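Local coordinates for uncharacterized DUF364 family protein (Pyrococcus horikoshii, PDB 3NPG) that is of unknown function but may chelate heavy-metal ions and contains a Rossmann-like domain, at residues A[21-26]-A[68-73]; A[31-36]-A[81-86]; A[122-127]-A[147-152]; A[106-111]-A[126-131]. All coordinates share one frame; numbering follows the deposited sequence.

Contact 1 of 4, residues A[21-26]-A[68-73]; sequences LKLVDF and LEFIDK
On the short helix that sends F70 across to F26 and L23, the ammonium of K73 is gripped by two groups. NZ forms a salt bridge with OE2 of E69, 3.1 Å away and met nearly along its C-O axis, and also bonds the hydroxyl of S61. Lysine suits this place because its long chain folds back over the last helical turn to the glutamate one turn earlier. The contact itself is apolar. F70 presents its CE2-CZ edge to one face of the F26 ring, a T-shaped stack with centroids 4.8 Å apart and planes at 81°. CZ of F70 stands over the centre of the F26 ring, while CE2 of F70 lies 3.5 Å from CG of F26. With chi1 63° the F26 ring is carried toward the helix, and chi2 near -85° turns its face to F70. A classic beta bulge interrupts the strand here: V24 and D25 both face L36 of the adjacent strand, which is consistent with L23 and F26, three positions apart, both pointing toward the helix. L23 straddles the same corner of the aromatic ring, with CD2 3.8 Å and CD1 4.0 Å from CE2 of F70. The branched leucine packs its two methyls beside the stack. I71, the next residue after F70, packs on helix 6-17, and F70 also touches A88 of helix 79-96. L232 of the second subunit reaches F70, and K231 of that same subunit packs on F26.

Contact 2 of 4, residues A[31-36]-A[81-86]; sequences PYTWVL and ERTLGV. With ACT (acetate ion), chain E.
T33 and T83 meet through carbon as much as oxygen: the methyl CG2 of T83 lies 3.4 Å from OG1 of T33 and 3.6 Å from its CB. Both hydroxyls bond elsewhere, OG1 of T33 to T50 and OG1 of T83 to the carbonyl of I79 in its own helix. With OG1 beside the backbone N (chi1 -65°), CG2 of T33 is anti to that N, and this methyl meets CD2 of L84 at 3.7 Å; CG2 of V35 rests on the carbonyl O of L84. Small beta-branched residues suit this spacing, since the axes of segments 32-36 and 81-86 approach to 7.6 Å and cross at -48°. The polar contact with the bound ion is at the strand's start, where OH of Y32 donates to OXT of an acetate at 2.6 Å, with OXT at the ring's edge, near its plane. T199 holds the same acetate. A phenylalanine at Y32 would probably leave the ion with T199 but without its phenolic donor. Probably from the crystallisation liquor, the ion is consistent with a spot able to receive a small carboxylate, while the two segments meet through van der Waals packing without a hydrogen bond.

Contact 3 of 4, residues A[122-127]-A[147-152]; sequences IGNMPP and LWDRDT
N124 extends its amide toward L147 and D149 because CG stands anti to the backbone N (chi1 -167°), while D149, with CG beside its own backbone N (chi1 -63°), swings its carboxylate back to meet it. ND2 is then shared by two acceptors. The carbonyl O of L147 takes the stronger bond, 2.8 Å from ND2 and close to the amide plane, although the donor comes in tilted from the carbonyl plane. OD2 of D149 is 3.0 Å from ND2 in a bent, weak bond, with amide and carboxylate planes almost perpendicular at 84°. Asparagine suits the place, for one short, uncharged side chain can supply both N-H groups. The methyl CG2 of T152 lies 3.9 Å from CG of N124. T152 has a second task: its OG1 accepts the backbone N of D149 at 2.9 Å, a bond that ties the two ends of the turn together. A leucine in place of N124 would probably leave the carbonyl of L147 and the carboxylate of D149 without their shared donor, setting the aspartate free to turn. M125, modelled as selenomethionine, occupies the N-cap position of helix 126-132, which starts with two prolines, well tolerated in a first turn. The segment 122-127 thus forms the turn from the first Rossmann-like strand, 118-122, into its helix. E142, just beyond strand 137-141, receives the backbone N of N124, and the loop 147-152 leads into strand 152-153, outermost in the sheet within this chain, with V55 and Q56 of the third subunit against it.

Contact 4 of 4, residues A[106-111]-A[126-131]; sequences DVTELI and PPVVRT
Two helices lying on one face of the Rossmann-like sheet touch where T108, in the first turn of helix 107-112, meets V128 and T131 along helix 126-132. The methyl CG2 of T108 does most of the work: it sits 3.9 Å from both CA and CG1 of V128, and 3.8 Å from CB of T131, so that it enters the space between residues one turn apart. CG2 of T131 answers from the other helix, 4.0 Å from CB of T108, and the two threonine side chains cross at about a right angle. Threonine suits such a close approach because it is small and because its oxygen can be spent inside its own helix. In T108, OG1 lies between the backbone N and the carbonyl carbon (chi1 59°), which turns it back to OD2 of D106 at 2.7 Å and leaves the methyl for the neighbour. OG1 of T131 likewise donates to the carbonyl O of P127 one turn earlier, also at 2.7 Å. D106 is at the N-cap position of its helix, and its backbone N donates to OE2 of E109 at 3.0 Å, one half of a capping box, with the carboxylate met from above its plane. Both threonine hydroxyls are bonded within their own segments, and the contact between the helices is van der Waals packing. V107 and V128 both rest on I169 of strand 167-171, V129 packs on I121 of strand 118-122, and L110 and I111 reach strand 192-196.

In the fold
The four contacts fall into two pairs. Contacts 1 and 2 lie in the N-terminal half and share the three-stranded antiparallel sheet: their strands are neighbours, with V24 and D25 probably hydrogen-bonded to L36, and the second subunit touches both. Contacts 3 and 4 belong to the Rossmann-like half and share helix 126-132, their centres about 13 Å apart. Contacts 1, 2 and 4 are buried and apolar across their segments, differing in using an aromatic stack, aliphatic strand-to-helix packing and helix-to-helix packing. Contact 3 is only partly buried and joins two loops, where a side-chain amide and acceptors take over from hydrocarbon. Contacts 1 and 4 lie on opposite sides of the chain's centre.

Contact 1 of 4, residues A[21-26]-A[68-73]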
loop_
_atom_site.group_PDB
_atom_site.type_symbol
_atom_site.label_atom_id
_atom_site.label_comp_id
_atom_site.label_asym_id
_atom_site.label_seq_id
_atom_site.Cartn_x
_atom_site.Cartn_y
_atom_site.Cartn_z
ATOM N N LEU A 21 38.965 -0.017 -10.027
ATOM C CA LEU A 21 37.740 -0.104 -10.836
ATOM C C LEU A 21 37.133 1.278 -11.085
ATOM O O LEU A 21 37.226 2.161 -10.228
ATOM C CB LEU A 21 36.707 -1.016 -10.164
ATOM C CG LEU A 21 37.037 -2.502 -10.124
ATOM C CD1 LEU A 21 36.149 -3.215 -9.158
ATOM C CD2 LEU A 21 36.922 -3.127 -11.501
ATOM N N LYS A 22 36.499 1.461 -12.255
ATOM C CA LYS A 22 35.871 2.730 -12.628
ATOM C C LYS A 22 34.402 2.532 -12.973
ATOM O O LYS A 22 34.025 1.480 -13.498
ATOM C CB LYS A 22 36.611 3.373 -13.823
ATOM C CG LYS A 22 37.995 3.905 -13.482
ATOM C CD LYS A 22 38.616 4.632 -14.662
ATOM N N LEU A 23 33.570 3.553 -12.705
ATOM C CA LEU A 23 32.148 3.517 -13.037
ATOM C C LEU A 23 31.944 3.749 -14.546
ATOM O O LEU A 23 32.463 4.720 -15.097
ATOM C CB LEU A 23 31.385 4.586 -12.219
ATOM C CG LEU A 23 29.882 4.731 -12.511
ATOM C CD1 LEU A 23 29.112 3.505 -12.053
ATOM C CD2 LEU A 23 29.321 5.971 -11.850
ATOM N N VAL A 24 31.205 2.841 -15.212
ATOM C CA VAL A 24 30.901 2.968 -16.644
ATOM C C VAL A 24 29.505 3.569 -16.825
ATOM O O VAL A 24 29.358 4.611 -17.462
ATOM C CB VAL A 24 31.040 1.608 -17.384
ATOM C CG1 VAL A 24 30.585 1.724 -18.835
ATOM C CG2 VAL A 24 32.469 1.085 -17.307
ATOM N N ASP A 25 28.480 2.905 -16.260
ATOM C CA ASP A 25 27.091 3.350 -16.337
ATOM C C ASP A 25 26.317 2.854 -15.104
ATOM O O ASP A 25 26.800 1.978 -14.381
ATOM C CB ASP A 25 26.425 2.838 -17.642
ATOM C CG ASP A 25 25.255 3.693 -18.134
ATOM O OD1 ASP A 25 25.031 4.784 -17.560
ATOM O OD2 ASP A 25 24.598 3.289 -19.120
ATOM N N PHE A 26 25.132 3.440 -14.848
ATOM C CA PHE A 26 24.276 3.064 -13.716
ATOM C C PHE A 26 22.829 3.459 -14.002
ATOM O O PHE A 26 22.572 4.226 -14.936
ATOM C CB PHE A 26 24.765 3.734 -12.414
ATOM C CG PHE A 26 24.692 5.244 -12.436
ATOM C CD1 PHE A 26 25.723 5.999 -12.982
ATOM C CD2 PHE A 26 23.594 5.911 -11.909
ATOM C CE1 PHE A 26 25.641 7.390 -13.029
ATOM C CE2 PHE A 26 23.521 7.304 -11.946
ATOM C CZ PHE A 26 24.544 8.035 -12.507
ATOM N N LEU A 68 33.354 5.063 -5.944
ATOM C CA LEU A 68 33.613 5.290 -4.514
ATOM C C LEU A 68 32.495 6.108 -3.847
ATOM O O LEU A 68 32.157 5.850 -2.693
ATOM C CB LEU A 68 34.982 5.967 -4.309
ATOM C CG LEU A 68 36.212 5.100 -4.637
ATOM C CD1 LEU A 68 37.461 5.943 -4.733
ATOM C CD2 LEU A 68 36.391 3.989 -3.610
ATOM N N GLU A 69 31.903 7.080 -4.590
ATOM C CA GLU A 69 30.792 7.912 -4.094
ATOM C C GLU A 69 29.541 7.054 -3.876
ATOM O O GLU A 69 28.871 7.194 -2.849
ATOM C CB GLU A 69 30.494 9.066 -5.082
ATOM C CG GLU A 69 29.403 10.030 -4.623
ATOM C CD GLU A 69 29.820 11.041 -3.570
ATOM O OE1 GLU A 69 31.014 11.418 -3.541
ATOM O OE2 GLU A 69 28.932 11.516 -2.824
ATOM N N PHE A 70 29.251 6.134 -4.827
ATOM C CA PHE A 70 28.106 5.223 -4.726
ATOM C C PHE A 70 28.233 4.317 -3.516
ATOM O O PHE A 70 27.308 4.251 -2.708
ATOM C CB PHE A 70 27.957 4.380 -6.013
ATOM C CG PHE A 70 27.292 5.080 -7.186
ATOM C CD1 PHE A 70 26.781 6.368 -7.055
ATOM C CD2 PHE A 70 27.144 4.434 -8.408
ATOM C CE1 PHE A 70 26.166 7.005 -8.132
ATOM C CE2 PHE A 70 26.525 5.072 -9.484
ATOM C CZ PHE A 70 26.041 6.354 -9.340
ATOM N N ILE A 71 29.413 3.659 -3.350
ATOM C CA ILE A 71 29.673 2.732 -2.232
ATOM C C ILE A 71 29.601 3.435 -0.868
ATOM O O ILE A 71 29.091 2.855 0.088
ATOM C CB ILE A 71 31.020 1.952 -2.430
ATOM C CG1 ILE A 71 31.036 1.202 -3.786
ATOM C CG2 ILE A 71 31.275 0.979 -1.264
ATOM C CD1 ILE A 71 32.409 0.705 -4.222
ATOM N N ASP A 72 30.084 4.689 -0.787
ATOM C CA ASP A 72 30.045 5.452 0.465
ATOM C C ASP A 72 28.597 5.712 0.918
ATOM O O ASP A 72 28.332 5.787 2.118
ATOM C CB ASP A 72 30.810 6.778 0.316
ATOM C CG ASP A 72 30.893 7.582 1.600
ATOM O OD1 ASP A 72 31.277 7.001 2.639
ATOM O OD2 ASP A 72 30.574 8.792 1.565
ATOM N N LYS A 73 27.659 5.804 -0.046
ATOM C CA LYS A 73 26.248 6.080 0.232
ATOM C C LYS A 73 25.417 4.793 0.450
ATOM O O LYS A 73 24.191 4.846 0.407
ATOM C CB LYS A 73 25.634 6.934 -0.899
ATOM C CG LYS A 73 26.301 8.306 -1.078
ATOM C CD LYS A 73 25.872 9.295 -0.014
ATOM C CE LYS A 73 26.581 10.611 -0.152
ATOM N NZ LYS A 73 26.212 11.304 -1.410
#

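Contact 2 of 4, residues A[31-36]-A[81-86]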
loop_
_atom_site.group_PDB
_atom_site.type_symbol
_atom_site.label_atom_id
_atom_site.label_comp_id
_atom_site.label_asym_id
_atom_site.label_seq_id
_atom_site.Cartn_x
_atom_site.Cartn_y
_atom_site.Cartn_z
ATOM N N PRO A 31 13.081 -3.880 -12.679
ATOM C CA PRO A 31 12.949 -4.345 -11.280
ATOM C C PRO A 31 14.220 -4.152 -10.451
ATOM O O PRO A 31 14.161 -4.165 -9.218
ATOM C CB PRO A 31 12.594 -5.826 -11.450
ATOM C CG PRO A 31 13.280 -6.226 -12.725
ATOM C CD PRO A 31 13.206 -5.014 -13.620
ATOM N N TYR A 32 15.369 -3.959 -11.123
ATOM C CA TYR A 32 16.651 -3.864 -10.443
ATOM C C TYR A 32 17.404 -2.600 -10.752
ATOM O O TYR A 32 17.394 -2.124 -11.895
ATOM C CB TYR A 32 17.522 -5.088 -10.767
ATOM C CG TYR A 32 17.104 -6.328 -10.019
ATOM C CD1 TYR A 32 16.086 -7.143 -10.497
ATOM C CD2 TYR A 32 17.702 -6.671 -8.811
ATOM C CE1 TYR A 32 15.649 -8.250 -9.776
ATOM C CE2 TYR A 32 17.291 -7.790 -8.093
ATOM C CZ TYR A 32 16.261 -8.577 -8.578
ATOM O OH TYR A 32 15.843 -9.675 -7.872
ATOM N N THR A 33 18.088 -2.059 -9.729
ATOM C CA THR A 33 19.049 -0.979 -9.877
ATOM C C THR A 33 20.366 -1.637 -10.238
ATOM O O THR A 33 20.703 -2.679 -9.667
ATOM C CB THR A 33 19.162 -0.183 -8.560
ATOM O OG1 THR A 33 17.920 0.467 -8.297
ATOM C CG2 THR A 33 20.286 0.840 -8.584
ATOM N N TRP A 34 21.067 -1.108 -11.238
ATOM C CA TRP A 34 22.314 -1.721 -11.675
ATOM C C TRP A 34 23.460 -0.741 -11.761
ATOM O O TRP A 34 23.246 0.452 -11.970
ATOM C CB TRP A 34 22.127 -2.468 -13.004
ATOM C CG TRP A 34 21.591 -1.619 -14.110
ATOM C CD1 TRP A 34 20.286 -1.478 -14.477
ATOM C CD2 TRP A 34 22.354 -0.825 -15.023
ATOM N NE1 TRP A 34 20.187 -0.641 -15.562
ATOM C CE2 TRP A 34 21.444 -0.233 -15.927
ATOM C CE3 TRP A 34 23.726 -0.550 -15.166
ATOM C CZ2 TRP A 34 21.859 0.627 -16.947
ATOM C CZ3 TRP A 34 24.132 0.302 -16.176
ATOM C CH2 TRP A 34 23.203 0.886 -17.049
ATOM N N VAL A 35 24.686 -1.245 -11.586
ATOM C CA VAL A 35 25.909 -0.456 -11.695
ATOM C C VAL A 35 26.906 -1.226 -12.552
ATOM O O VAL A 35 27.240 -2.374 -12.232
ATOM C CB VAL A 35 26.498 -0.098 -10.292
ATOM C CG1 VAL A 35 27.932 0.397 -10.406
ATOM C CG2 VAL A 35 25.624 0.931 -9.570
ATOM N N LEU A 36 27.322 -0.632 -13.679
ATOM C CA LEU A 36 28.293 -1.246 -14.580
ATOM C C LEU A 36 29.697 -0.687 -14.296
ATOM O O LEU A 36 29.878 0.533 -14.254
ATOM C CB LEU A 36 27.887 -0.991 -16.048
ATOM C CG LEU A 36 28.731 -1.686 -17.124
ATOM C CD1 LEU A 36 28.722 -3.202 -16.944
ATOM C CD2 LEU A 36 28.244 -1.313 -18.517
ATOM N N GLU A 81 19.938 6.127 -2.500
ATOM C CA GLU A 81 21.386 6.141 -2.308
ATOM C C GLU A 81 21.908 4.770 -1.830
ATOM O O GLU A 81 22.990 4.357 -2.243
ATOM C CB GLU A 81 21.791 7.249 -1.331
ATOM C CG GLU A 81 21.558 8.650 -1.872
ATOM C CD GLU A 81 21.833 9.773 -0.886
ATOM O OE1 GLU A 81 22.433 9.502 0.181
ATOM O OE2 GLU A 81 21.448 10.928 -1.184
ATOM N N ARG A 82 21.122 4.060 -0.970
ATOM C CA ARG A 82 21.480 2.713 -0.487
ATOM C C ARG A 82 21.474 1.704 -1.627
ATOM O O ARG A 82 22.418 0.919 -1.759
ATOM C CB ARG A 82 20.506 2.241 0.604
ATOM C CG ARG A 82 20.823 2.750 1.983
ATOM C CD ARG A 82 20.336 1.792 3.071
ATOM N NE ARG A 82 18.889 1.538 2.998
ATOM C CZ ARG A 82 17.963 2.339 3.526
ATOM N NH1 ARG A 82 18.316 3.473 4.119
ATOM N NH2 ARG A 82 16.676 2.027 3.435
ATOM N N THR A 83 20.366 1.669 -2.416
ATOM C CA THR A 83 20.208 0.722 -3.526
ATOM C C THR A 83 21.326 0.885 -4.567
ATOM O O THR A 83 21.931 -0.110 -4.970
ATOM C CB THR A 83 18.800 0.826 -4.131
ATOM O OG1 THR A 83 17.839 0.890 -3.071
ATOM C CG2 THR A 83 18.479 -0.340 -5.049
ATOM N N LEU A 84 21.660 2.150 -4.936
ATOM C CA LEU A 84 22.766 2.434 -5.871
ATOM C C LEU A 84 24.124 2.025 -5.263
ATOM O O LEU A 84 25.013 1.565 -5.988
ATOM C CB LEU A 84 22.780 3.922 -6.263
ATOM C CG LEU A 84 21.792 4.337 -7.363
ATOM C CD1 LEU A 84 21.499 5.827 -7.300
ATOM C CD2 LEU A 84 22.311 3.956 -8.748
ATOM N N GLY A 85 24.245 2.167 -3.934
ATOM C CA GLY A 85 25.444 1.780 -3.196
ATOM C C GLY A 85 25.645 0.277 -3.127
ATOM O O GLY A 85 26.750 -0.213 -3.363
ATOM N N VAL A 86 24.568 -0.465 -2.806
ATOM C CA VAL A 86 24.594 -1.935 -2.764
ATOM C C VAL A 86 24.849 -2.514 -4.173
ATOM O O VAL A 86 25.662 -3.427 -4.320
ATOM C CB VAL A 86 23.306 -2.511 -2.117
ATOM C CG1 VAL A 86 23.230 -4.025 -2.282
ATOM C CG2 VAL A 86 23.216 -2.123 -0.643
HETATM C C ACT E . 16.728 -9.969 -4.530
HETATM O O ACT E . 17.293 -9.613 -3.545
HETATM O OXT ACT E . 16.953 -9.401 -5.541
HETATM C CH3 ACT E . 15.720 -11.116 -4.477
#

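Contact 3 of 4, residues A[122-127]-A[147-152]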
loop_
_atom_site.group_PDB
_atom_site.type_symbol
_atom_site.label_atom_id
_atom_site.label_comp_id
_atom_site.label_asym_id
_atom_site.label_seq_id
_atom_site.Cartn_x
_atom_site.Cartn_y
_atom_site.Cartn_z
ATOM N N ILE A 122 12.035 -15.175 4.621
ATOM C CA ILE A 122 11.844 -13.724 4.562
ATOM C C ILE A 122 11.822 -13.279 3.101
ATOM O O ILE A 122 12.809 -13.451 2.380
ATOM C CB ILE A 122 12.919 -12.983 5.404
ATOM C CG1 ILE A 122 12.851 -13.426 6.884
ATOM C CG2 ILE A 122 12.771 -11.469 5.278
ATOM C CD1 ILE A 122 14.171 -13.645 7.516
ATOM N N GLY A 123 10.666 -12.811 2.660
ATOM C CA GLY A 123 10.426 -12.483 1.265
ATOM C C GLY A 123 9.698 -13.614 0.573
ATOM O O GLY A 123 10.201 -14.740 0.531
ATOM N N ASN A 124 8.469 -13.353 0.104
ATOM C CA ASN A 124 7.641 -14.382 -0.515
ATOM C C ASN A 124 8.198 -14.833 -1.870
ATOM O O ASN A 124 8.102 -14.106 -2.868
ATOM C CB ASN A 124 6.188 -13.915 -0.644
ATOM C CG ASN A 124 5.208 -15.023 -0.981
ATOM O OD1 ASN A 124 5.478 -16.211 -0.793
ATOM N ND2 ASN A 124 4.034 -14.648 -1.440
HETATM N N MSE A 125 8.820 -16.017 -1.887
HETATM C CA MSE A 125 9.366 -16.627 -3.097
HETATM C C MSE A 125 8.558 -17.905 -3.410
HETATM O O MSE A 125 8.837 -18.972 -2.851
HETATM C CB MSE A 125 10.880 -16.927 -2.927
HETATM C CG MSE A 125 11.274 -17.308 -1.479
HETATM SE SE MSE A 125 13.144 -16.966 -1.037
HETATM C CE MSE A 125 13.218 -15.070 -1.462
ATOM N N PRO A 126 7.460 -17.778 -4.211
ATOM C CA PRO A 126 6.559 -18.933 -4.423
ATOM C C PRO A 126 7.223 -20.280 -4.790
ATOM O O PRO A 126 6.848 -21.294 -4.197
ATOM C CB PRO A 126 5.589 -18.435 -5.492
ATOM C CG PRO A 126 5.554 -16.963 -5.301
ATOM C CD PRO A 126 6.941 -16.561 -4.875
ATOM N N PRO A 127 8.214 -20.347 -5.744
ATOM C CA PRO A 127 8.824 -21.657 -6.055
ATOM C C PRO A 127 9.537 -22.286 -4.850
ATOM O O PRO A 127 9.385 -23.485 -4.609
ATOM C CB PRO A 127 9.800 -21.335 -7.198
ATOM C CG PRO A 127 10.064 -19.871 -7.080
ATOM C CD PRO A 127 8.794 -19.269 -6.579
ATOM N N LEU A 147 3.061 -8.867 -2.900
ATOM C CA LEU A 147 3.538 -10.253 -2.809
ATOM C C LEU A 147 2.964 -10.961 -1.557
ATOM O O LEU A 147 3.535 -11.936 -1.080
ATOM C CB LEU A 147 5.088 -10.279 -2.779
ATOM C CG LEU A 147 5.800 -9.493 -3.893
ATOM C CD1 LEU A 147 7.222 -9.198 -3.517
ATOM C CD2 LEU A 147 5.739 -10.231 -5.225
ATOM N N TRP A 148 1.805 -10.498 -1.080
ATOM C CA TRP A 148 1.159 -11.020 0.123
ATOM C C TRP A 148 0.243 -12.220 -0.193
ATOM O O TRP A 148 -0.541 -12.168 -1.142
ATOM C CB TRP A 148 0.354 -9.891 0.798
ATOM C CG TRP A 148 -0.206 -10.226 2.145
ATOM C CD1 TRP A 148 -1.468 -10.670 2.417
ATOM C CD2 TRP A 148 0.406 -9.955 3.412
ATOM N NE1 TRP A 148 -1.648 -10.781 3.778
ATOM C CE2 TRP A 148 -0.515 -10.339 4.413
ATOM C CE3 TRP A 148 1.667 -9.469 3.801
ATOM C CZ2 TRP A 148 -0.215 -10.257 5.778
ATOM C CZ3 TRP A 148 1.955 -9.371 5.153
ATOM C CH2 TRP A 148 1.021 -9.761 6.125
ATOM N N ASP A 149 0.345 -13.297 0.617
ATOM C CA ASP A 149 -0.548 -14.473 0.523
ATOM C C ASP A 149 -1.444 -14.531 1.771
ATOM O O ASP A 149 -1.289 -13.713 2.684
ATOM C CB ASP A 149 0.271 -15.784 0.435
ATOM C CG ASP A 149 1.145 -15.930 -0.785
ATOM O OD1 ASP A 149 0.840 -15.290 -1.816
ATOM O OD2 ASP A 149 2.081 -16.757 -0.744
ATOM N N ARG A 150 -2.309 -15.551 1.858
ATOM C CA ARG A 150 -3.124 -15.760 3.056
ATOM C C ARG A 150 -2.315 -16.545 4.124
ATOM O O ARG A 150 -2.781 -16.720 5.253
ATOM C CB ARG A 150 -4.425 -16.504 2.704
ATOM N N ASP A 151 -1.089 -16.993 3.758
ATOM C CA ASP A 151 -0.217 -17.772 4.647
ATOM C C ASP A 151 1.075 -16.998 5.017
ATOM O O ASP A 151 1.868 -17.472 5.837
ATOM C CB ASP A 151 0.124 -19.135 4.007
ATOM C CG ASP A 151 -1.095 -19.961 3.623
ATOM O OD1 ASP A 151 -2.016 -20.091 4.464
ATOM O OD2 ASP A 151 -1.097 -20.533 2.515
ATOM N N THR A 152 1.252 -15.789 4.449
ATOM C CA THR A 152 2.408 -14.950 4.761
ATOM C C THR A 152 2.145 -14.111 6.015
ATOM O O THR A 152 1.080 -13.503 6.139
ATOM C CB THR A 152 2.808 -14.081 3.547
ATOM O OG1 THR A 152 1.715 -13.245 3.191
ATOM C CG2 THR A 152 3.241 -14.909 2.350
#

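Contact 4 of 4, residues A[106-111]-A[126-131]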
loop_
_atom_site.group_PDB
_atom_site.type_symbol
_atom_site.label_atom_id
_atom_site.label_comp_id
_atom_site.label_asym_id
_atom_site.label_seq_id
_atom_site.Cartn_x
_atom_site.Cartn_y
_atom_site.Cartn_z
ATOM N N ASP A 106 19.969 -25.181 -6.524
ATOM C CA ASP A 106 18.921 -24.276 -6.075
ATOM C C ASP A 106 18.954 -24.190 -4.536
ATOM O O ASP A 106 19.521 -25.070 -3.885
ATOM C CB ASP A 106 17.540 -24.778 -6.566
ATOM C CG ASP A 106 16.402 -23.794 -6.352
ATOM O OD1 ASP A 106 16.548 -22.620 -6.763
ATOM O OD2 ASP A 106 15.346 -24.212 -5.821
ATOM N N VAL A 107 18.354 -23.132 -3.961
ATOM C CA VAL A 107 18.292 -22.940 -2.499
ATOM C C VAL A 107 17.556 -24.112 -1.813
ATOM O O VAL A 107 17.928 -24.514 -0.709
ATOM C CB VAL A 107 17.639 -21.582 -2.133
ATOM C CG1 VAL A 107 17.910 -21.219 -0.671
ATOM C CG2 VAL A 107 18.118 -20.476 -3.064
ATOM N N THR A 108 16.525 -24.660 -2.481
ATOM C CA THR A 108 15.743 -25.784 -1.958
ATOM C C THR A 108 16.610 -27.053 -1.803
ATOM O O THR A 108 16.463 -27.777 -0.817
ATOM C CB THR A 108 14.517 -26.028 -2.840
ATOM O OG1 THR A 108 14.953 -26.313 -4.174
ATOM C CG2 THR A 108 13.559 -24.840 -2.847
ATOM N N GLU A 109 17.546 -27.290 -2.770
ATOM C CA GLU A 109 18.489 -28.428 -2.740
ATOM C C GLU A 109 19.437 -28.293 -1.561
ATOM O O GLU A 109 19.761 -29.290 -0.907
ATOM C CB GLU A 109 19.316 -28.490 -4.043
ATOM C CG GLU A 109 18.501 -28.737 -5.298
ATOM C CD GLU A 109 19.327 -28.730 -6.573
ATOM O OE1 GLU A 109 20.266 -29.553 -6.679
ATOM O OE2 GLU A 109 19.031 -27.904 -7.466
ATOM N N LEU A 110 19.926 -27.056 -1.320
ATOM C CA LEU A 110 20.857 -26.743 -0.240
ATOM C C LEU A 110 20.256 -27.085 1.137
ATOM O O LEU A 110 20.955 -27.640 1.991
ATOM C CB LEU A 110 21.248 -25.249 -0.307
ATOM C CG LEU A 110 22.325 -24.787 0.675
ATOM C CD1 LEU A 110 23.715 -25.215 0.214
ATOM C CD2 LEU A 110 22.279 -23.307 0.854
ATOM N N ILE A 111 18.951 -26.771 1.337
ATOM C CA ILE A 111 18.235 -27.055 2.592
ATOM C C ILE A 111 18.112 -28.564 2.819
ATOM O O ILE A 111 18.248 -29.029 3.951
ATOM C CB ILE A 111 16.832 -26.371 2.602
ATOM C CG1 ILE A 111 16.905 -24.868 2.194
ATOM C CG2 ILE A 111 16.123 -26.568 3.946
ATOM C CD1 ILE A 111 17.786 -23.958 3.092
ATOM N N PRO A 126 7.460 -17.778 -4.211
ATOM C CA PRO A 126 6.559 -18.933 -4.423
ATOM C C PRO A 126 7.223 -20.280 -4.790
ATOM O O PRO A 126 6.848 -21.294 -4.197
ATOM C CB PRO A 126 5.589 -18.435 -5.492
ATOM C CG PRO A 126 5.554 -16.963 -5.301
ATOM C CD PRO A 126 6.941 -16.561 -4.875
ATOM N N PRO A 127 8.214 -20.347 -5.744
ATOM C CA PRO A 127 8.824 -21.657 -6.055
ATOM C C PRO A 127 9.537 -22.286 -4.850
ATOM O O PRO A 127 9.385 -23.485 -4.609
ATOM C CB PRO A 127 9.800 -21.335 -7.198
ATOM C CG PRO A 127 10.064 -19.871 -7.080
ATOM C CD PRO A 127 8.794 -19.269 -6.579
ATOM N N VAL A 128 10.273 -21.462 -4.061
ATOM C CA VAL A 128 10.995 -21.930 -2.867
ATOM C C VAL A 128 10.012 -22.339 -1.760
ATOM O O VAL A 128 10.195 -23.384 -1.132
ATOM C CB VAL A 128 12.018 -20.872 -2.360
ATOM C CG1 VAL A 128 12.806 -21.392 -1.151
ATOM C CG2 VAL A 128 12.965 -20.449 -3.479
ATOM N N VAL A 129 8.954 -21.523 -1.542
ATOM C CA VAL A 129 7.932 -21.789 -0.521
ATOM C C VAL A 129 7.178 -23.102 -0.818
ATOM O O VAL A 129 7.083 -23.963 0.057
ATOM C CB VAL A 129 6.961 -20.581 -0.351
ATOM C CG1 VAL A 129 5.799 -20.929 0.579
ATOM C CG2 VAL A 129 7.705 -19.351 0.153
ATOM N N ARG A 130 6.694 -23.270 -2.072
ATOM C CA ARG A 130 5.942 -24.460 -2.493
ATOM C C ARG A 130 6.731 -25.755 -2.277
ATOM O O ARG A 130 6.156 -26.766 -1.867
ATOM C CB ARG A 130 5.512 -24.333 -3.964
ATOM N N THR A 131 8.049 -25.720 -2.546
ATOM C CA THR A 131 8.922 -26.889 -2.418
ATOM C C THR A 131 9.170 -27.263 -0.942
ATOM O O THR A 131 9.210 -28.446 -0.608
ATOM C CB THR A 131 10.250 -26.650 -3.173
ATOM O OG1 THR A 131 9.977 -26.093 -4.460
ATOM C CG2 THR A 131 11.075 -27.923 -3.323
#